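Local coordinates for protein putative endoribonuclease (Klebsiella pneumoniae, PDB 3LYB) that is a putative endoribonuclease of the L-PSP (YjgF-like) family, its activity being inferred from that family, at residues 54-57 / 62-65; 67-72 / 104-109; 89-94 / 116-121; 112-117 / 123-128; 108-113 / 139-144. All coordinates share one frame; numbering follows the deposited sequence.

Contact 1 of 5, residues 54-57 / 62-65; sequences LGAT and TDAK
The flat group in this contact is the carboxylate of Asp63, and the loop 54-57 meets it chiefly at OD1, with the Ala56 methyl tilted out of its plane. Thr57 N approaches OD1 of Asp63 from the side of the other oxygen, using the syn lone pair; the bond is 3.0 Å long from Thr57 N to Asp63 OD1 and nearly straight at 172°. The methyl of Ala56 has its CB 3.9 Å from both OD1 and OD2 of Asp63. Thr57 also brings its hydroxyl to the same oxygen, but weakly, OG1 lying 3.4 Å from Asp63 OD1. Its first torsion (chi1 59°) tucks OG1 between its own backbone N and carbonyl carbon, from where it reaches OD1; the same hydroxyl is also hydrogen-bonded with Glu59 N. Thr57 OG1 further rests 3.8 Å from CB of Thr62, whose own hydroxyl is bonded to Glu59. The small methyl of Ala56 suits a place where loop and carboxylate lie close together. Just before it, Gly55, with positive phi, is the C-prime residue of a Schellman motif that ends helix 48-54 and turns the chain into this loop. On the acid, OD2 accepts Gly58 N while OD1 also takes Gln66 NE2. The chemistry is thus that of a short acidic side chain gathering amide N-H groups from the loop (Thr57, Gly58) and from Gln66 of the helix; its negative charge, close to the start of helix 60-85, would probably be stabilised by the helix dipole as well.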
# COMPACT_ATOMS: atom_id res chain seq x y z
N LEU B 54 -12.18 34.69 0.94
CA LEU B 54 -11.79 33.36 1.43
C LEU B 54 -10.30 33.33 1.77
O LEU B 54 -9.81 32.36 2.33
CB LEU B 54 -12.17 32.24 0.44
CG LEU B 54 -13.63 32.16 -0.03
CD1 LEU B 54 -13.82 31.21 -1.22
CD2 LEU B 54 -14.63 31.88 1.11
N GLY B 55 -9.59 34.41 1.46
CA GLY B 55 -8.19 34.51 1.84
C GLY B 55 -7.23 34.23 0.69
O GLY B 55 -6.07 33.88 0.92
N ALA B 56 -7.71 34.37 -0.55
CA ALA B 56 -6.82 34.27 -1.70
C ALA B 56 -5.65 35.26 -1.57
O ALA B 56 -5.82 36.37 -1.06
CB ALA B 56 -7.58 34.50 -2.98
N THR B 57 -4.46 34.86 -2.00
CA THR B 57 -3.27 35.70 -1.79
C THR B 57 -2.78 36.30 -3.10
O THR B 57 -1.99 37.24 -3.09
CB THR B 57 -2.11 34.92 -1.16
OG1 THR B 57 -1.77 33.83 -2.02
CG2 THR B 57 -2.49 34.40 0.22
N THR B 62 0.13 29.04 -3.94
CA THR B 62 -0.67 29.04 -2.73
C THR B 62 -2.15 28.90 -3.09
O THR B 62 -2.88 28.11 -2.48
CB THR B 62 -0.45 30.32 -1.89
OG1 THR B 62 0.94 30.42 -1.52
CG2 THR B 62 -1.29 30.28 -0.62
N ASP B 63 -2.56 29.66 -4.11
CA ASP B 63 -3.96 29.70 -4.49
C ASP B 63 -4.38 28.37 -5.10
O ASP B 63 -5.51 27.93 -4.89
CB ASP B 63 -4.28 30.90 -5.41
CG ASP B 63 -4.48 32.23 -4.61
OD1 ASP B 63 -4.47 32.22 -3.35
OD2 ASP B 63 -4.66 33.30 -5.26
N ALA B 64 -3.48 27.71 -5.81
CA ALA B 64 -3.76 26.37 -6.32
C ALA B 64 -3.99 25.37 -5.20
O ALA B 64 -4.89 24.55 -5.30
CB ALA B 64 -2.64 25.90 -7.22
N LYS B 65 -3.20 25.45 -4.14
CA LYS B 65 -3.34 24.57 -2.98
C LYS B 65 -4.56 24.86 -2.09
O LYS B 65 -5.23 23.91 -1.67
CB LYS B 65 -2.07 24.58 -2.13
CG LYS B 65 -0.87 23.95 -2.79
CD LYS B 65 -1.19 22.54 -3.20
CE LYS B 65 0.03 21.79 -3.61
NZ LYS B 65 -0.34 20.46 -4.19

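Contact 2 of 5, residues 67-72 / 104-109; sequences GPILAQ and LDHFPY
Ile69 lays its beta-carbon over one face of the His106 imidazole: CB is 4.3 Å from the centroid of that ring and 18° off its normal, a CH-pi contact displaced toward the rim. The ethyl branch runs along the root of the same side chain, with Ile69 CG1 3.7 Å from CB of His106. This follows from a first torsion of -177°, which sets CG1 opposite the backbone N and leaves CG2 between the backbone N and the carbonyl carbon. CG2 then meets the other ring of the contact, 3.6 Å from CG of Tyr109, where the two side chains cross at about a right angle. A beta-branched residue fits here because its two arms serve two neighbours at once. The contact is one of helix against helix, in which the early part of helix 60-85 packs on the 3-10 turn and first residues of helix 107-115, the two helices that cover one face of the sheet in the YjgF-like fold. Leu70, one residue on, adds a second methyl contact: its CD2 approaches the Tyr109 ring at the edge, near the ring plane, and sits 3.8 Å from CB of Tyr109. No hydrogen bond crosses between the segments, so their join rests on apolar and ring contacts. Ile69 also touches Ile141 of strand 141-148, and Leu70 reaches Phe43 and Val113. Tyr109, for its part, packs on Pro108 of the second subunit, and the side chain of His106 lies about 10 Å from a bound calcium ion.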
# COMPACT_ATOMS: atom_id res chain seq x y z
N GLY B 67 -7.22 27.02 -2.95
CA GLY B 67 -8.39 27.31 -3.77
C GLY B 67 -9.50 26.29 -3.70
O GLY B 67 -10.67 26.66 -3.52
N PRO B 68 -9.17 24.99 -3.85
CA PRO B 68 -10.29 24.05 -4.00
C PRO B 68 -11.14 23.84 -2.74
O PRO B 68 -12.39 23.82 -2.82
CB PRO B 68 -9.60 22.77 -4.47
CG PRO B 68 -8.34 23.28 -5.16
CD PRO B 68 -7.89 24.39 -4.26
N ILE B 69 -10.50 23.70 -1.58
CA ILE B 69 -11.24 23.52 -0.34
C ILE B 69 -12.03 24.80 0.03
O ILE B 69 -13.17 24.70 0.51
CB ILE B 69 -10.32 23.03 0.81
CG1 ILE B 69 -11.10 22.77 2.10
CG2 ILE B 69 -9.24 24.01 1.08
CD1 ILE B 69 -12.37 21.95 1.94
N LEU B 70 -11.43 25.98 -0.19
CA LEU B 70 -12.07 27.25 0.14
C LEU B 70 -13.29 27.43 -0.75
O LEU B 70 -14.40 27.63 -0.28
CB LEU B 70 -11.08 28.42 -0.02
CG LEU B 70 -9.95 28.52 1.02
CD1 LEU B 70 -8.91 29.59 0.63
CD2 LEU B 70 -10.47 28.76 2.44
N ALA B 71 -13.07 27.27 -2.05
CA ALA B 71 -14.15 27.40 -3.02
C ALA B 71 -15.28 26.42 -2.76
O ALA B 71 -16.43 26.81 -2.79
CB ALA B 71 -13.61 27.23 -4.42
N GLN B 72 -14.96 25.15 -2.51
CA GLN B 72 -16.00 24.15 -2.27
C GLN B 72 -16.74 24.43 -0.96
O GLN B 72 -17.98 24.29 -0.89
CB GLN B 72 -15.40 22.74 -2.26
CG GLN B 72 -14.97 22.19 -3.65
CD GLN B 72 -14.53 20.72 -3.59
OE1 GLN B 72 -14.68 20.07 -2.56
NE2 GLN B 72 -13.98 20.23 -4.67
N LEU B 104 -9.17 15.84 7.00
CA LEU B 104 -9.31 16.83 8.06
C LEU B 104 -8.18 17.88 8.12
O LEU B 104 -8.29 18.88 8.85
CB LEU B 104 -9.53 16.18 9.43
CG LEU B 104 -10.92 15.55 9.63
CD1 LEU B 104 -11.04 14.86 10.98
CD2 LEU B 104 -12.04 16.57 9.46
N ASP B 105 -7.11 17.68 7.36
CA ASP B 105 -6.08 18.70 7.30
C ASP B 105 -6.66 19.95 6.65
O ASP B 105 -6.10 21.04 6.79
CB ASP B 105 -4.83 18.19 6.61
CG ASP B 105 -4.06 17.15 7.46
OD1 ASP B 105 -4.31 17.02 8.69
OD2 ASP B 105 -3.19 16.46 6.90
N HIS B 106 -7.79 19.79 5.98
CA HIS B 106 -8.54 20.85 5.33
C HIS B 106 -9.42 21.64 6.31
O HIS B 106 -10.04 22.64 5.94
CB HIS B 106 -9.46 20.23 4.28
CG HIS B 106 -8.78 19.82 3.01
ND1 HIS B 106 -9.24 18.79 2.22
CD2 HIS B 106 -7.68 20.31 2.38
CE1 HIS B 106 -8.46 18.66 1.16
NE2 HIS B 106 -7.51 19.57 1.23
N PHE B 107 -9.50 21.19 7.55
CA PHE B 107 -10.38 21.81 8.52
C PHE B 107 -10.19 23.31 8.77
O PHE B 107 -11.17 24.05 8.77
CB PHE B 107 -10.39 21.08 9.86
CG PHE B 107 -11.40 21.63 10.78
CD1 PHE B 107 -12.74 21.38 10.56
CD2 PHE B 107 -11.02 22.49 11.79
CE1 PHE B 107 -13.71 21.95 11.39
CE2 PHE B 107 -11.98 23.08 12.62
CZ PHE B 107 -13.33 22.80 12.42
N PRO B 108 -8.94 23.75 9.02
CA PRO B 108 -8.68 25.18 9.17
C PRO B 108 -9.24 26.03 8.02
O PRO B 108 -9.69 27.15 8.26
CB PRO B 108 -7.15 25.25 9.17
CG PRO B 108 -6.74 23.94 9.77
CD PRO B 108 -7.74 22.94 9.29
N TYR B 109 -9.20 25.53 6.80
CA TYR B 109 -9.76 26.26 5.66
C TYR B 109 -11.27 26.35 5.77
O TYR B 109 -11.85 27.43 5.59
CB TYR B 109 -9.41 25.59 4.34
CG TYR B 109 -7.96 25.61 4.02
CD1 TYR B 109 -7.17 24.47 4.16
CD2 TYR B 109 -7.35 26.77 3.57
CE1 TYR B 109 -5.82 24.47 3.85
CE2 TYR B 109 -5.99 26.79 3.26
CZ TYR B 109 -5.23 25.64 3.40
OH TYR B 109 -3.90 25.66 3.09

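Contact 3 of 5, residues 89-94 / 116-121; sequences GQMSDV and LFYPDQ
Met91, present as selenomethionine, lies in the angle between Tyr118 and Phe117 of the loop 116-121. Its CG sits over one face of the Tyr118 ring, 4.2 Å from the centroid of that ring and 22° off the normal, a CH-pi contact offset toward the rim. The same CG lies 4.0 Å from CB of Phe117. From there the chain bends at its second torsion (chi2 62°) and carries CE of Met91 toward the hydroxyl end of Tyr118, 3.5 Å from CE2 of Tyr118. The selenium, standing in for sulfur, approaches both rings obliquely, 5.1 Å from the Tyr118 centroid and 5.4 Å from that of Phe117, so both are Met-aromatic contacts. A methionine suits this place, since its long, flexible chain can follow the outline of two rings turned differently. Val94 crosses the outer end of Tyr118 at about a right angle, with its CB 4.4 Å from CZ of Tyr118. Two loops are joined here, the one that leads into strand 94-101 and the one that leaves helix 107-115 on its way to strand 124-129, which is the return limb of a beta-alpha-beta crossover. Behind the first shell, the 3-10 turn at 91-93 fixes where Met91 begins: Gln90 N is bonded at 2.8 Å to OD2 of Asp93, and Asp93 N returns a bond to the carbonyl of Gln90. Farther out, Ile80 and Val84 of helix 60-85 back Met91 and Val94 respectively, Leu77 of that helix touches Phe117, and Pro123 packs on Tyr118.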
# COMPACT_ATOMS: atom_id res chain seq x y z
N GLY B 89 -36.22 31.11 6.28
CA GLY B 89 -35.26 31.24 7.39
C GLY B 89 -33.94 31.87 7.00
O GLY B 89 -33.67 32.06 5.81
N GLN B 90 -33.11 32.17 8.00
CA GLN B 90 -31.79 32.78 7.82
C GLN B 90 -30.68 31.84 8.31
O GLN B 90 -30.96 30.83 8.98
CB GLN B 90 -31.72 34.10 8.58
CG GLN B 90 -32.42 34.02 9.94
CD GLN B 90 -32.34 35.30 10.77
OE1 GLN B 90 -33.17 35.52 11.66
NE2 GLN B 90 -31.32 36.13 10.50
N MSE B 91 -29.43 32.18 8.03
CA MSE B 91 -28.31 31.34 8.45
C MSE B 91 -28.34 31.00 9.94
O MSE B 91 -27.90 29.92 10.33
CB MSE B 91 -26.95 31.95 8.07
CG MSE B 91 -25.81 30.92 7.95
SE MSE B 91 -26.07 29.53 6.55
CE MSE B 91 -24.61 28.31 6.96
N SER B 92 -28.87 31.89 10.76
CA SER B 92 -28.86 31.66 12.21
C SER B 92 -29.94 30.70 12.73
O SER B 92 -29.98 30.43 13.92
CB SER B 92 -28.90 33.00 12.95
OG SER B 92 -29.62 33.96 12.19
N ASP B 93 -30.81 30.21 11.85
CA ASP B 93 -31.80 29.17 12.21
C ASP B 93 -31.29 27.77 11.87
O ASP B 93 -31.91 26.77 12.22
CB ASP B 93 -33.15 29.39 11.48
CG ASP B 93 -33.69 30.82 11.60
OD1 ASP B 93 -33.79 31.35 12.73
OD2 ASP B 93 -34.02 31.42 10.54
N VAL B 94 -30.17 27.70 11.16
CA VAL B 94 -29.48 26.44 10.95
C VAL B 94 -28.72 26.09 12.21
O VAL B 94 -27.61 26.58 12.40
CB VAL B 94 -28.45 26.55 9.82
CG1 VAL B 94 -27.86 25.19 9.53
CG2 VAL B 94 -29.08 27.16 8.56
N LEU B 116 -17.42 33.17 8.36
CA LEU B 116 -18.09 34.16 7.51
C LEU B 116 -19.61 34.01 7.46
O LEU B 116 -20.29 34.93 7.01
CB LEU B 116 -17.54 34.13 6.07
CG LEU B 116 -16.03 34.12 5.79
CD1 LEU B 116 -15.78 33.97 4.29
CD2 LEU B 116 -15.29 35.34 6.34
N PHE B 117 -20.15 32.88 7.89
CA PHE B 117 -21.59 32.64 7.80
C PHE B 117 -22.25 32.66 9.17
O PHE B 117 -23.47 32.81 9.28
CB PHE B 117 -21.89 31.30 7.14
CG PHE B 117 -21.65 31.28 5.67
CD1 PHE B 117 -20.36 31.15 5.17
CD2 PHE B 117 -22.71 31.39 4.79
CE1 PHE B 117 -20.14 31.15 3.81
CE2 PHE B 117 -22.51 31.38 3.43
CZ PHE B 117 -21.22 31.25 2.93
N TYR B 118 -21.43 32.45 10.20
CA TYR B 118 -21.86 32.51 11.57
C TYR B 118 -20.89 33.44 12.28
O TYR B 118 -19.98 32.97 12.99
CB TYR B 118 -21.80 31.13 12.21
CG TYR B 118 -22.75 30.14 11.61
CD1 TYR B 118 -24.10 30.11 11.99
CD2 TYR B 118 -22.31 29.21 10.68
CE1 TYR B 118 -24.97 29.19 11.46
CE2 TYR B 118 -23.19 28.28 10.13
CZ TYR B 118 -24.51 28.28 10.53
OH TYR B 118 -25.38 27.37 10.00
N PRO B 119 -21.07 34.77 12.07
CA PRO B 119 -20.17 35.73 12.71
C PRO B 119 -20.51 35.80 14.20
O PRO B 119 -19.60 35.83 15.05
CB PRO B 119 -20.49 37.04 12.00
CG PRO B 119 -21.95 36.90 11.55
CD PRO B 119 -22.23 35.42 11.43
N ASP B 120 -21.81 35.77 14.51
CA ASP B 120 -22.29 35.72 15.88
C ASP B 120 -22.08 34.32 16.49
O ASP B 120 -20.92 33.89 16.62
CB ASP B 120 -23.74 36.25 15.99
CG ASP B 120 -23.81 37.80 15.93
OD1 ASP B 120 -22.76 38.48 16.08
OD2 ASP B 120 -24.92 38.33 15.73
N GLN B 121 -23.16 33.63 16.86
CA GLN B 121 -23.04 32.31 17.56
C GLN B 121 -23.13 31.05 16.64
O GLN B 121 -24.23 30.71 16.13
CB GLN B 121 -24.01 32.23 18.77
CG GLN B 121 -25.40 31.52 18.53
CD GLN B 121 -26.46 32.38 17.82
OE1 GLN B 121 -27.65 32.04 17.82
NE2 GLN B 121 -26.04 33.49 17.20

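Contact 4 of 5, residues 112-117 / 123-128; sequences RVRKLF and PVSTVV
Arg114 and Ser125 join the helix and the second strand of a beta-alpha-beta unit made of strand 94-101, helix 107-115 and strand 124-129. Pro123 comes first in the segment 123-128, as the last loop residue before the strand, and packs on Leu97. Val124 then opens the strand with its side chain directed away from the helix. Ser125 turns back toward the helix and supplies the point of contact. Its hydroxyl, placed opposite its own backbone N by a first torsion of -176°, projects from the sheet face that helix 107-115 covers. Thr126 points away again, and at the end of the segment Val128 pairs with a strand of the fourth subunit, so the sheet runs on across that interface. A long cationic side chain is apt on the helix because the backbones stay well apart, CA of Arg114 being 9.8 Å from CA of Pro123, the closest pair. The arginine chain bends at its third torsion (chi3 48°), which brings NH1 to the serine; NH1 also makes a weak bond to Gln99 OE1. Small and polar, Ser125 lets the guanidinium approach and still offers it an oxygen, which also accepts Gln99 NE2, the stronger partner. The bond that crosses from helix to strand runs 3.0 Å from Arg114 NH1 to Ser125 OG, bent to 146°, with the oxygen at the guanidinium edge only 3° out of its plane.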
# COMPACT_ATOMS: atom_id res chain seq x y z
N ARG B 112 -12.33 28.76 8.56
CA ARG B 112 -12.24 30.16 8.15
C ARG B 112 -13.57 30.54 7.49
O ARG B 112 -14.24 31.48 7.92
CB ARG B 112 -11.04 30.40 7.20
CG ARG B 112 -11.09 31.71 6.39
CD ARG B 112 -9.95 31.82 5.34
NE ARG B 112 -8.62 31.74 5.95
CZ ARG B 112 -7.48 31.47 5.31
NH1 ARG B 112 -7.45 31.26 4.00
NH2 ARG B 112 -6.35 31.41 5.98
N VAL B 113 -13.96 29.76 6.49
CA VAL B 113 -15.18 30.02 5.74
C VAL B 113 -16.44 30.00 6.60
O VAL B 113 -17.33 30.85 6.43
CB VAL B 113 -15.31 29.05 4.56
CG1 VAL B 113 -16.52 29.38 3.70
CG2 VAL B 113 -14.06 29.10 3.72
N ARG B 114 -16.52 29.05 7.52
CA ARG B 114 -17.74 28.91 8.31
C ARG B 114 -17.96 30.14 9.18
O ARG B 114 -19.09 30.58 9.33
CB ARG B 114 -17.74 27.65 9.17
CG ARG B 114 -19.13 27.34 9.68
CD ARG B 114 -19.20 26.15 10.58
NE ARG B 114 -18.18 26.17 11.62
CZ ARG B 114 -18.00 25.19 12.51
NH1 ARG B 114 -18.79 24.11 12.49
NH2 ARG B 114 -17.03 25.28 13.41
N LYS B 115 -16.89 30.70 9.73
CA LYS B 115 -16.96 31.96 10.45
C LYS B 115 -17.68 33.08 9.67
O LYS B 115 -18.47 33.85 10.24
CB LYS B 115 -15.56 32.43 10.83
CG LYS B 115 -15.01 31.79 12.06
CD LYS B 115 -13.57 32.30 12.28
CE LYS B 115 -12.84 31.49 13.36
NZ LYS B 115 -11.36 31.54 13.19
N LEU B 116 -17.42 33.17 8.36
CA LEU B 116 -18.09 34.16 7.51
C LEU B 116 -19.61 34.01 7.46
O LEU B 116 -20.29 34.93 7.01
CB LEU B 116 -17.54 34.13 6.07
CG LEU B 116 -16.03 34.12 5.79
CD1 LEU B 116 -15.78 33.97 4.29
CD2 LEU B 116 -15.29 35.34 6.34
N PHE B 117 -20.15 32.88 7.89
CA PHE B 117 -21.59 32.64 7.80
C PHE B 117 -22.25 32.66 9.17
O PHE B 117 -23.47 32.81 9.28
CB PHE B 117 -21.89 31.30 7.14
CG PHE B 117 -21.65 31.28 5.67
CD1 PHE B 117 -20.36 31.15 5.17
CD2 PHE B 117 -22.71 31.39 4.79
CE1 PHE B 117 -20.14 31.15 3.81
CE2 PHE B 117 -22.51 31.38 3.43
CZ PHE B 117 -21.22 31.25 2.93
N PRO B 123 -23.11 27.06 14.93
CA PRO B 123 -24.07 26.00 15.23
C PRO B 123 -23.47 24.79 15.95
O PRO B 123 -22.25 24.72 16.15
CB PRO B 123 -24.59 25.59 13.84
CG PRO B 123 -23.52 26.00 12.87
CD PRO B 123 -22.50 26.87 13.60
N VAL B 124 -24.33 23.87 16.38
CA VAL B 124 -23.91 22.53 16.79
C VAL B 124 -23.22 21.85 15.62
O VAL B 124 -23.55 22.09 14.46
CB VAL B 124 -25.11 21.73 17.36
CG1 VAL B 124 -24.98 20.24 17.13
CG2 VAL B 124 -25.25 22.04 18.86
N SER B 125 -22.22 21.02 15.93
CA SER B 125 -21.26 20.61 14.90
C SER B 125 -20.67 19.21 15.05
O SER B 125 -20.17 18.81 16.11
CB SER B 125 -20.14 21.67 14.81
OG SER B 125 -19.22 21.40 13.79
N THR B 126 -20.76 18.45 13.98
CA THR B 126 -20.05 17.20 13.86
C THR B 126 -19.12 17.27 12.65
O THR B 126 -19.50 17.75 11.58
CB THR B 126 -21.02 16.01 13.74
OG1 THR B 126 -21.79 15.94 14.93
CG2 THR B 126 -20.27 14.70 13.57
N VAL B 127 -17.91 16.78 12.84
CA VAL B 127 -16.88 16.85 11.82
C VAL B 127 -16.18 15.50 11.76
O VAL B 127 -15.53 15.11 12.73
CB VAL B 127 -15.83 17.90 12.19
CG1 VAL B 127 -14.79 17.98 11.13
CG2 VAL B 127 -16.47 19.27 12.42
N VAL B 128 -16.31 14.80 10.64
CA VAL B 128 -15.57 13.55 10.45
C VAL B 128 -14.89 13.43 9.08
O VAL B 128 -15.36 13.97 8.08
CB VAL B 128 -16.46 12.31 10.65
CG1 VAL B 128 -16.94 12.23 12.10
CG2 VAL B 128 -17.62 12.26 9.62

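Contact 5 of 5, residues 108-113 / 139-144; sequences PYYSRV and VLIEVE
Helix 107-115 passes over strand 141-148 with its backbone well clear of the sheet, the closest approach of alpha-carbons being 8.5 Å, from Tyr110 CA to Ile141 CA. Tyr110 spans that distance. With CG opposite the backbone N (chi1 171°), its ring extends straight out of the helix toward the strand, and one side of the ring, from CD1 to the hydroxyl, follows two residues of the strand in turn. Nearer the helix, CD1 of Tyr110 is 3.7 Å from CD1 of Ile141, the two side chains crossing at about a right angle. Farther along, CE1 of Tyr110 lies 4.0 Å from CG2 of Val143, and CG2 of Val143 is also 3.7 Å from Tyr110 OH. Both aliphatic groups come to the ring obliquely. Ile141 and Val143 are two apart on the strand and so face the same way, branched residues suited to the covered face, while Glu142 between them points away from the helix and packs on Val127 of the fifth subunit. A tyrosine suits the site because its ring is long enough to reach the sheet and ends in a polar atom: the hydroxyl, although buried, is satisfied by Gln99 OE1 on the adjoining strand 94-101. Around this pairing, Phe101 of strand 94-101 meets the Tyr110 ring edge-to-face and Leu97 of the same strand touches it too, while Ser73 of helix 60-85 packs alongside, so that Tyr110 occupies the seam where two helices settle on the middle strands of the sheet.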
# COMPACT_ATOMS: atom_id res chain seq x y z
N PRO B 108 -8.94 23.75 9.02
CA PRO B 108 -8.68 25.18 9.17
C PRO B 108 -9.24 26.03 8.02
O PRO B 108 -9.69 27.15 8.26
CB PRO B 108 -7.15 25.25 9.17
CG PRO B 108 -6.74 23.94 9.77
CD PRO B 108 -7.74 22.94 9.29
N TYR B 109 -9.20 25.53 6.80
CA TYR B 109 -9.76 26.26 5.66
C TYR B 109 -11.27 26.35 5.77
O TYR B 109 -11.85 27.43 5.59
CB TYR B 109 -9.41 25.59 4.34
CG TYR B 109 -7.96 25.61 4.02
CD1 TYR B 109 -7.17 24.47 4.16
CD2 TYR B 109 -7.35 26.77 3.57
CE1 TYR B 109 -5.82 24.47 3.85
CE2 TYR B 109 -5.99 26.79 3.26
CZ TYR B 109 -5.23 25.64 3.40
OH TYR B 109 -3.90 25.66 3.09
N TYR B 110 -11.91 25.23 6.05
CA TYR B 110 -13.35 25.22 6.17
C TYR B 110 -13.84 26.14 7.31
O TYR B 110 -14.80 26.91 7.16
CB TYR B 110 -13.83 23.77 6.39
CG TYR B 110 -15.27 23.71 6.73
CD1 TYR B 110 -16.24 23.77 5.71
CD2 TYR B 110 -15.69 23.66 8.06
CE1 TYR B 110 -17.59 23.75 6.01
CE2 TYR B 110 -17.04 23.63 8.37
CZ TYR B 110 -17.98 23.69 7.34
OH TYR B 110 -19.29 23.65 7.66
N SER B 111 -13.16 26.03 8.45
CA SER B 111 -13.42 26.83 9.63
C SER B 111 -13.32 28.34 9.35
O SER B 111 -14.12 29.09 9.84
CB SER B 111 -12.46 26.42 10.75
OG SER B 111 -12.62 27.25 11.88
N ARG B 112 -12.33 28.76 8.56
CA ARG B 112 -12.24 30.16 8.15
C ARG B 112 -13.57 30.54 7.49
O ARG B 112 -14.24 31.48 7.92
CB ARG B 112 -11.04 30.40 7.20
CG ARG B 112 -11.09 31.71 6.39
CD ARG B 112 -9.95 31.82 5.34
NE ARG B 112 -8.62 31.74 5.95
CZ ARG B 112 -7.48 31.47 5.31
NH1 ARG B 112 -7.45 31.26 4.00
NH2 ARG B 112 -6.35 31.41 5.98
N VAL B 113 -13.96 29.76 6.49
CA VAL B 113 -15.18 30.02 5.74
C VAL B 113 -16.44 30.00 6.60
O VAL B 113 -17.33 30.85 6.43
CB VAL B 113 -15.31 29.05 4.56
CG1 VAL B 113 -16.52 29.38 3.70
CG2 VAL B 113 -14.06 29.10 3.72
N VAL B 139 -14.65 15.74 -4.65
CA VAL B 139 -15.45 16.47 -3.68
C VAL B 139 -14.80 16.34 -2.30
O VAL B 139 -14.70 15.25 -1.75
CB VAL B 139 -16.93 15.99 -3.73
CG1 VAL B 139 -17.69 16.33 -2.47
CG2 VAL B 139 -17.62 16.56 -4.97
N LEU B 140 -14.38 17.46 -1.73
CA LEU B 140 -13.57 17.49 -0.51
C LEU B 140 -14.33 17.73 0.79
O LEU B 140 -13.80 17.48 1.88
CB LEU B 140 -12.49 18.56 -0.64
CG LEU B 140 -11.57 18.52 -1.86
CD1 LEU B 140 -10.74 19.82 -1.94
CD2 LEU B 140 -10.68 17.34 -1.74
N ILE B 141 -15.57 18.19 0.67
CA ILE B 141 -16.36 18.61 1.82
C ILE B 141 -17.83 18.42 1.47
O ILE B 141 -18.25 18.71 0.37
CB ILE B 141 -16.07 20.09 2.19
CG1 ILE B 141 -16.97 20.58 3.31
CG2 ILE B 141 -16.20 21.03 0.98
CD1 ILE B 141 -16.53 20.21 4.69
N GLU B 142 -18.61 17.90 2.40
CA GLU B 142 -20.05 17.83 2.20
C GLU B 142 -20.70 18.13 3.54
O GLU B 142 -20.33 17.51 4.54
CB GLU B 142 -20.48 16.46 1.70
CG GLU B 142 -21.93 16.18 2.06
CD GLU B 142 -22.56 15.04 1.29
OE1 GLU B 142 -21.87 14.44 0.44
OE2 GLU B 142 -23.76 14.74 1.53
N VAL B 143 -21.63 19.09 3.55
CA VAL B 143 -22.30 19.50 4.81
C VAL B 143 -23.78 19.18 4.80
O VAL B 143 -24.44 19.36 3.80
CB VAL B 143 -22.16 21.01 5.11
CG1 VAL B 143 -22.81 21.32 6.46
CG2 VAL B 143 -20.72 21.42 5.13
N GLU B 144 -24.26 18.67 5.92
CA GLU B 144 -25.68 18.38 6.11
C GLU B 144 -26.23 19.33 7.16
O GLU B 144 -25.66 19.49 8.22
CB GLU B 144 -25.86 16.92 6.55
CG GLU B 144 -27.30 16.49 6.84
CD GLU B 144 -27.38 15.27 7.77
OE1 GLU B 144 -26.99 14.17 7.32
OE2 GLU B 144 -27.83 15.39 8.94

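Overall arrangement
Helix 107-115 ties most of these contacts together: contact 2 uses the 3-10 turn before it and its first residues, contact 5 its middle and contact 4 its end, and the centres of contacts 2 and 5 are about 6 Å apart, those of 4 and 5 about 8 Å. Gln99 links contacts 4 and 5. Contact 1 joins the group through Leu54, whose O is 3.1 Å from Arg112 NH1 and whose side chain packs on Val113. Contact 3 stands at the far pole, centres about 25 Å from contact 1, but its centre is about 10 Å from that of contact 4. A calcium site seen here involves Asn41 and Asp45.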